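Local coordinates for protein putative transcriptional regulator (Shigella flexneri 2a str. 2457T, PDB 3C8G) that probably catalyses the hydration of fumarate to malate, working as a homodimer of the MtlR/FumE family, although it was first described as a putative transcriptional regulator, at residues D69-L74 against H93-W98; L76-A79 against D84-L87. All coordinates share one frame; numbering follows the deposited sequence.

Interaction 1 of 2, residues D69-L74 against H93-W98; sequences DIDVAL and HFSQYW
D71 and S95 join the two arms of an antiparallel helical hairpin, helix 70-79 and helix 85-103, by a single side-chain hydrogen bond at the end away from the turn. The nearest backbone approach, 7.4 Å between D71 CA and S95 CA, falls on the same pair, and the contact is a worked example of how one short polar link can serve a largely apolar helix interface.

The polar part comes first. S95 OG donates to D71 OD1 over 2.8 Å and uses the syn lone pair of that oxygen, the one facing OD2. With OG anti to the backbone N (chi1 -170°), the hydroxyl is directed across the gap between the helices. D71 OD2 is engaged as well, by NE2 of H99, one turn beyond S95; bonds to both oxygens, made from one and the same helix, limit the rotation of the carboxylate.

The apolar part belongs to I70. Its CG2 branch lies against the same serine, 3.9 Å from S95 CB and close to OG, so the hydroxyl meets the methyl group and the carboxylate side by side, both from helix 70-79. Behind this pair, I70 and F94 both rest on L33 of helix 29-40, and L74 leans on I91 and T92 nearer the start of helix 85-103.

Capping bonds form the third group, and they fix the turn that presents D71. D69 is the N-cap residue of helix 70-79; its OD2 takes a weak bond from D71 N, at an angle of 125°. The straighter bond is from V72 N, 3.3 Å from D69 OD2, which it meets on the anti side, 21° out of the carboxylate plane.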
loop_
_atom_site.group_PDB
_atom_site.type_symbol
_atom_site.label_atom_id
_atom_site.label_comp_id
_atom_site.label_asym_id
_atom_site.label_seq_id
_atom_site.Cartn_x
_atom_site.Cartn_y
_atom_site.Cartn_z
ATOM N N ASP B 69 -6.963 5.090 3.642
ATOM C CA ASP B 69 -6.520 5.360 5.002
ATOM C C ASP B 69 -5.420 6.420 4.894
ATOM O O ASP B 69 -4.354 6.152 4.341
ATOM C CB ASP B 69 -5.989 4.069 5.619
ATOM C CG ASP B 69 -5.427 4.252 7.028
ATOM O OD1 ASP B 69 -6.066 3.758 7.981
ATOM O OD2 ASP B 69 -4.334 4.840 7.200
ATOM N N ILE B 70 -5.672 7.621 5.407
ATOM C CA ILE B 70 -4.715 8.715 5.228
ATOM C C ILE B 70 -3.279 8.366 5.609
ATOM O O ILE B 70 -2.351 8.804 4.969
ATOM C CB ILE B 70 -5.188 10.058 5.881
ATOM C CG1 ILE B 70 -4.545 11.242 5.162
ATOM C CG2 ILE B 70 -4.931 10.087 7.384
ATOM C CD1 ILE B 70 -5.318 12.560 5.337
ATOM N N ASP B 71 -3.092 7.549 6.631
ATOM C CA ASP B 71 -1.737 7.237 7.084
ATOM C C ASP B 71 -0.976 6.435 6.015
ATOM O O ASP B 71 0.092 6.883 5.555
ATOM C CB ASP B 71 -1.744 6.519 8.442
ATOM C CG ASP B 71 -2.569 7.256 9.512
ATOM O OD1 ASP B 71 -2.630 8.513 9.513
ATOM O OD2 ASP B 71 -3.156 6.554 10.378
ATOM N N VAL B 72 -1.527 5.282 5.599
ATOM C CA VAL B 72 -0.842 4.409 4.634
ATOM C C VAL B 72 -0.692 5.121 3.294
ATOM O O VAL B 72 0.375 5.055 2.662
ATOM C CB VAL B 72 -1.442 2.960 4.490
ATOM C CG1 VAL B 72 -2.204 2.529 5.743
ATOM C CG2 VAL B 72 -2.307 2.828 3.265
ATOM N N ALA B 73 -1.731 5.845 2.886
ATOM C CA ALA B 73 -1.621 6.744 1.725
ATOM C C ALA B 73 -0.449 7.758 1.805
ATOM O O ALA B 73 0.267 7.965 0.817
ATOM C CB ALA B 73 -2.911 7.464 1.512
ATOM N N LEU B 74 -0.272 8.399 2.963
ATOM C CA LEU B 74 0.794 9.388 3.139
ATOM C C LEU B 74 2.128 8.686 3.060
ATOM O O LEU B 74 3.001 9.054 2.270
ATOM C CB LEU B 74 0.702 10.088 4.489
ATOM C CG LEU B 74 -0.106 11.358 4.596
ATOM C CD1 LEU B 74 -0.216 11.723 6.077
ATOM C CD2 LEU B 74 0.539 12.473 3.773
ATOM N N HIS B 93 0.828 15.357 11.180
ATOM C CA HIS B 93 0.376 16.016 12.400
ATOM C C HIS B 93 -1.130 16.203 12.428
ATOM O O HIS B 93 -1.752 15.952 13.450
ATOM C CB HIS B 93 1.119 17.322 12.667
ATOM C CG HIS B 93 2.539 17.124 13.116
ATOM N ND1 HIS B 93 2.926 16.087 13.942
ATOM C CD2 HIS B 93 3.665 17.835 12.858
ATOM C CE1 HIS B 93 4.223 16.168 14.174
ATOM N NE2 HIS B 93 4.690 17.229 13.542
ATOM N N PHE B 94 -1.727 16.620 11.319
ATOM C CA PHE B 94 -3.197 16.760 11.288
ATOM C C PHE B 94 -3.854 15.416 11.533
ATOM O O PHE B 94 -4.942 15.359 12.085
ATOM C CB PHE B 94 -3.712 17.323 9.951
ATOM C CG PHE B 94 -3.887 18.818 9.942
ATOM C CD1 PHE B 94 -2.790 19.668 9.737
ATOM C CD2 PHE B 94 -5.138 19.376 10.103
ATOM C CE1 PHE B 94 -2.923 21.010 9.726
ATOM C CE2 PHE B 94 -5.297 20.759 10.069
ATOM C CZ PHE B 94 -4.187 21.573 9.880
ATOM N N SER B 95 -3.191 14.328 11.135
ATOM C CA SER B 95 -3.813 13.006 11.264
ATOM C C SER B 95 -3.670 12.495 12.690
ATOM O O SER B 95 -4.632 11.999 13.300
ATOM C CB SER B 95 -3.237 12.003 10.263
ATOM O OG SER B 95 -4.018 10.816 10.276
ATOM N N GLN B 96 -2.475 12.633 13.231
ATOM C CA GLN B 96 -2.253 12.282 14.617
ATOM C C GLN B 96 -3.185 13.015 15.591
ATOM O O GLN B 96 -3.735 12.391 16.504
ATOM C CB GLN B 96 -0.808 12.533 14.975
ATOM C CG GLN B 96 0.173 11.841 14.031
ATOM C CD GLN B 96 1.592 11.989 14.524
ATOM O OE1 GLN B 96 1.976 13.056 15.029
ATOM N NE2 GLN B 96 2.381 10.917 14.410
ATOM N N TYR B 97 -3.397 14.312 15.372
ATOM C CA TYR B 97 -4.322 15.106 16.193
ATOM C C TYR B 97 -5.822 14.755 16.025
ATOM O O TYR B 97 -6.571 14.750 17.011
ATOM C CB TYR B 97 -4.065 16.609 15.996
ATOM C CG TYR B 97 -4.620 17.494 17.099
ATOM C CD1 TYR B 97 -4.945 18.830 16.846
ATOM C CD2 TYR B 97 -4.838 16.997 18.384
ATOM C CE1 TYR B 97 -5.472 19.646 17.844
ATOM C CE2 TYR B 97 -5.341 17.801 19.392
ATOM C CZ TYR B 97 -5.662 19.133 19.124
ATOM O OH TYR B 97 -6.167 19.946 20.131
ATOM N N TRP B 98 -6.266 14.460 14.803
ATOM C CA TRP B 98 -7.652 14.001 14.610
ATOM C C TRP B 98 -7.859 12.689 15.369
ATOM O O TRP B 98 -8.878 12.506 16.050
ATOM C CB TRP B 98 -8.046 13.870 13.125
ATOM C CG TRP B 98 -9.265 12.984 12.926
ATOM C CD1 TRP B 98 -9.303 11.789 12.271
ATOM C CD2 TRP B 98 -10.603 13.209 13.431
ATOM N NE1 TRP B 98 -10.570 11.247 12.332
ATOM C CE2 TRP B 98 -11.391 12.093 13.035
ATOM C CE3 TRP B 98 -11.211 14.242 14.163
ATOM C CZ2 TRP B 98 -12.757 11.982 13.341
ATOM C CZ3 TRP B 98 -12.582 14.132 14.482
ATOM C CH2 TRP B 98 -13.335 13.005 14.070
#

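Interaction 2 of 2, residues L76-A79 against D84-L87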
loop_
_atom_site.group_PDB
_atom_site.type_symbol
_atom_site.label_atom_id
_atom_site.label_comp_id
_atom_site.label_asym_id
_atom_site.label_seq_id
_atom_site.Cartn_x
_atom_site.Cartn_y
_atom_site.Cartn_z
ATOM N N LEU B 76 2.817 6.006 1.640
ATOM C CA LEU B 76 3.086 5.564 0.259
ATOM C C LEU B 76 3.724 6.695 -0.554
ATOM O O LEU B 76 4.767 6.506 -1.170
ATOM C CB LEU B 76 1.822 5.031 -0.438
ATOM C CG LEU B 76 1.888 3.777 -1.321
ATOM C CD1 LEU B 76 1.046 3.942 -2.562
ATOM C CD2 LEU B 76 3.268 3.402 -1.730
ATOM N N ILE B 77 3.105 7.870 -0.530
ATOM C CA ILE B 77 3.594 9.010 -1.283
ATOM C C ILE B 77 5.004 9.395 -0.837
ATOM O O ILE B 77 5.872 9.695 -1.685
ATOM C CB ILE B 77 2.680 10.228 -1.138
ATOM C CG1 ILE B 77 1.215 9.864 -1.461
ATOM C CG2 ILE B 77 3.227 11.416 -1.973
ATOM C CD1 ILE B 77 0.233 11.004 -1.244
ATOM N N TYR B 78 5.229 9.389 0.480
ATOM C CA TYR B 78 6.551 9.666 1.048
ATOM C C TYR B 78 7.568 8.608 0.543
ATOM O O TYR B 78 8.496 8.934 -0.172
ATOM C CB TYR B 78 6.443 9.750 2.581
ATOM C CG TYR B 78 7.515 10.586 3.291
ATOM C CD1 TYR B 78 7.993 11.786 2.762
ATOM C CD2 TYR B 78 8.028 10.175 4.520
ATOM C CE1 TYR B 78 8.999 12.526 3.431
ATOM C CE2 TYR B 78 9.009 10.908 5.189
ATOM C CZ TYR B 78 9.490 12.071 4.652
ATOM O OH TYR B 78 10.454 12.755 5.363
ATOM N N ALA B 79 7.324 7.343 0.870
ATOM C CA ALA B 79 8.073 6.175 0.378
ATOM C C ALA B 79 8.560 6.215 -1.084
ATOM O O ALA B 79 9.684 5.799 -1.395
ATOM C CB ALA B 79 7.231 4.933 0.594
ATOM N N ASP B 84 7.854 16.224 0.034
ATOM C CA ASP B 84 9.046 16.509 0.863
ATOM C C ASP B 84 8.708 16.460 2.353
ATOM O O ASP B 84 7.530 16.341 2.695
ATOM C CB ASP B 84 9.868 17.744 0.404
ATOM C CG ASP B 84 9.052 19.008 0.374
ATOM O OD1 ASP B 84 9.639 20.094 0.113
ATOM O OD2 ASP B 84 7.819 18.917 0.614
ATOM N N LYS B 85 9.731 16.480 3.214
ATOM C CA LYS B 85 9.547 16.267 4.668
ATOM C C LYS B 85 8.508 17.188 5.363
ATOM O O LYS B 85 7.720 16.714 6.192
ATOM C CB LYS B 85 10.873 16.354 5.437
ATOM C CG LYS B 85 10.681 16.239 6.995
ATOM C CD LYS B 85 11.808 16.897 7.844
ATOM C CE LYS B 85 12.999 15.947 8.038
ATOM N NZ LYS B 85 14.199 16.638 8.599
ATOM N N TRP B 86 8.526 18.484 5.038
ATOM C CA TRP B 86 7.680 19.454 5.719
ATOM C C TRP B 86 6.187 19.128 5.588
ATOM O O TRP B 86 5.470 19.153 6.584
ATOM C CB TRP B 86 8.004 20.908 5.312
ATOM C CG TRP B 86 7.644 21.340 3.886
ATOM C CD1 TRP B 86 8.499 21.393 2.803
ATOM C CD2 TRP B 86 6.370 21.850 3.412
ATOM N NE1 TRP B 86 7.826 21.876 1.692
ATOM C CE2 TRP B 86 6.526 22.157 2.033
ATOM C CE3 TRP B 86 5.110 22.061 4.018
ATOM C CZ2 TRP B 86 5.479 22.666 1.250
ATOM C CZ3 TRP B 86 4.054 22.561 3.228
ATOM C CH2 TRP B 86 4.256 22.865 1.859
ATOM N N LEU B 87 5.758 18.777 4.369
ATOM C CA LEU B 87 4.351 18.504 4.054
ATOM C C LEU B 87 3.906 17.179 4.639
ATOM O O LEU B 87 2.790 17.049 5.126
ATOM C CB LEU B 87 4.144 18.502 2.541
ATOM C CG LEU B 87 2.697 18.402 2.070
ATOM C CD1 LEU B 87 1.906 19.594 2.579
ATOM C CD2 LEU B 87 2.670 18.366 0.560
#
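The side chains of Y78 and K85 run alongside each other in the same direction, the tyrosine from helix 70-79 and the lysine from the first turn of helix 85-103. A chi1 of -155°, which turns CG away from the backbone N, carries the ring across to the second helix, and its outer end does the touching: OH of Y78 rests 3.6 Å from K85 CB, while CE1 lies 4.0 Å from K85 N. The ring comes obliquely to this backbone, and CE1 is also 4.1 Å from D84 C. The contact is therefore van der Waals in kind, an aromatic side chain laid against the start of a helix.

K85 gives the tyrosine the root of its side chain. Beyond CG the lysine bends at chi3 (-85°) and NZ is carried off from the tyrosine, making a long, weak ion pair with an acidic side chain of the other subunit.

The Y78 ring also stacks on Y88, one turn along helix 85-103, and packs on an apolar side chain of the other subunit; I77, its neighbour in sequence, covers I37 and F40 of helix 29-40.

Followed from the N terminus, the chain enters helix 70-79 through residues 69-74, passes 76-79, turns in the short connection 80-83 and starts back along helix 85-103, meeting 84-87 first and 93-98 last. Interaction 2 thus closes the small loop next to the turn, and interaction 1 closes a larger one around it, so that interaction 2 is nested inside the loop of interaction 1. Their centres are 12 Å apart on the same pair of helices. Interaction 1 is buried where helix 29-40 packs on both arms; interaction 2 is partly buried, farther from the chain centre, and has more residues near the other subunit, four against one.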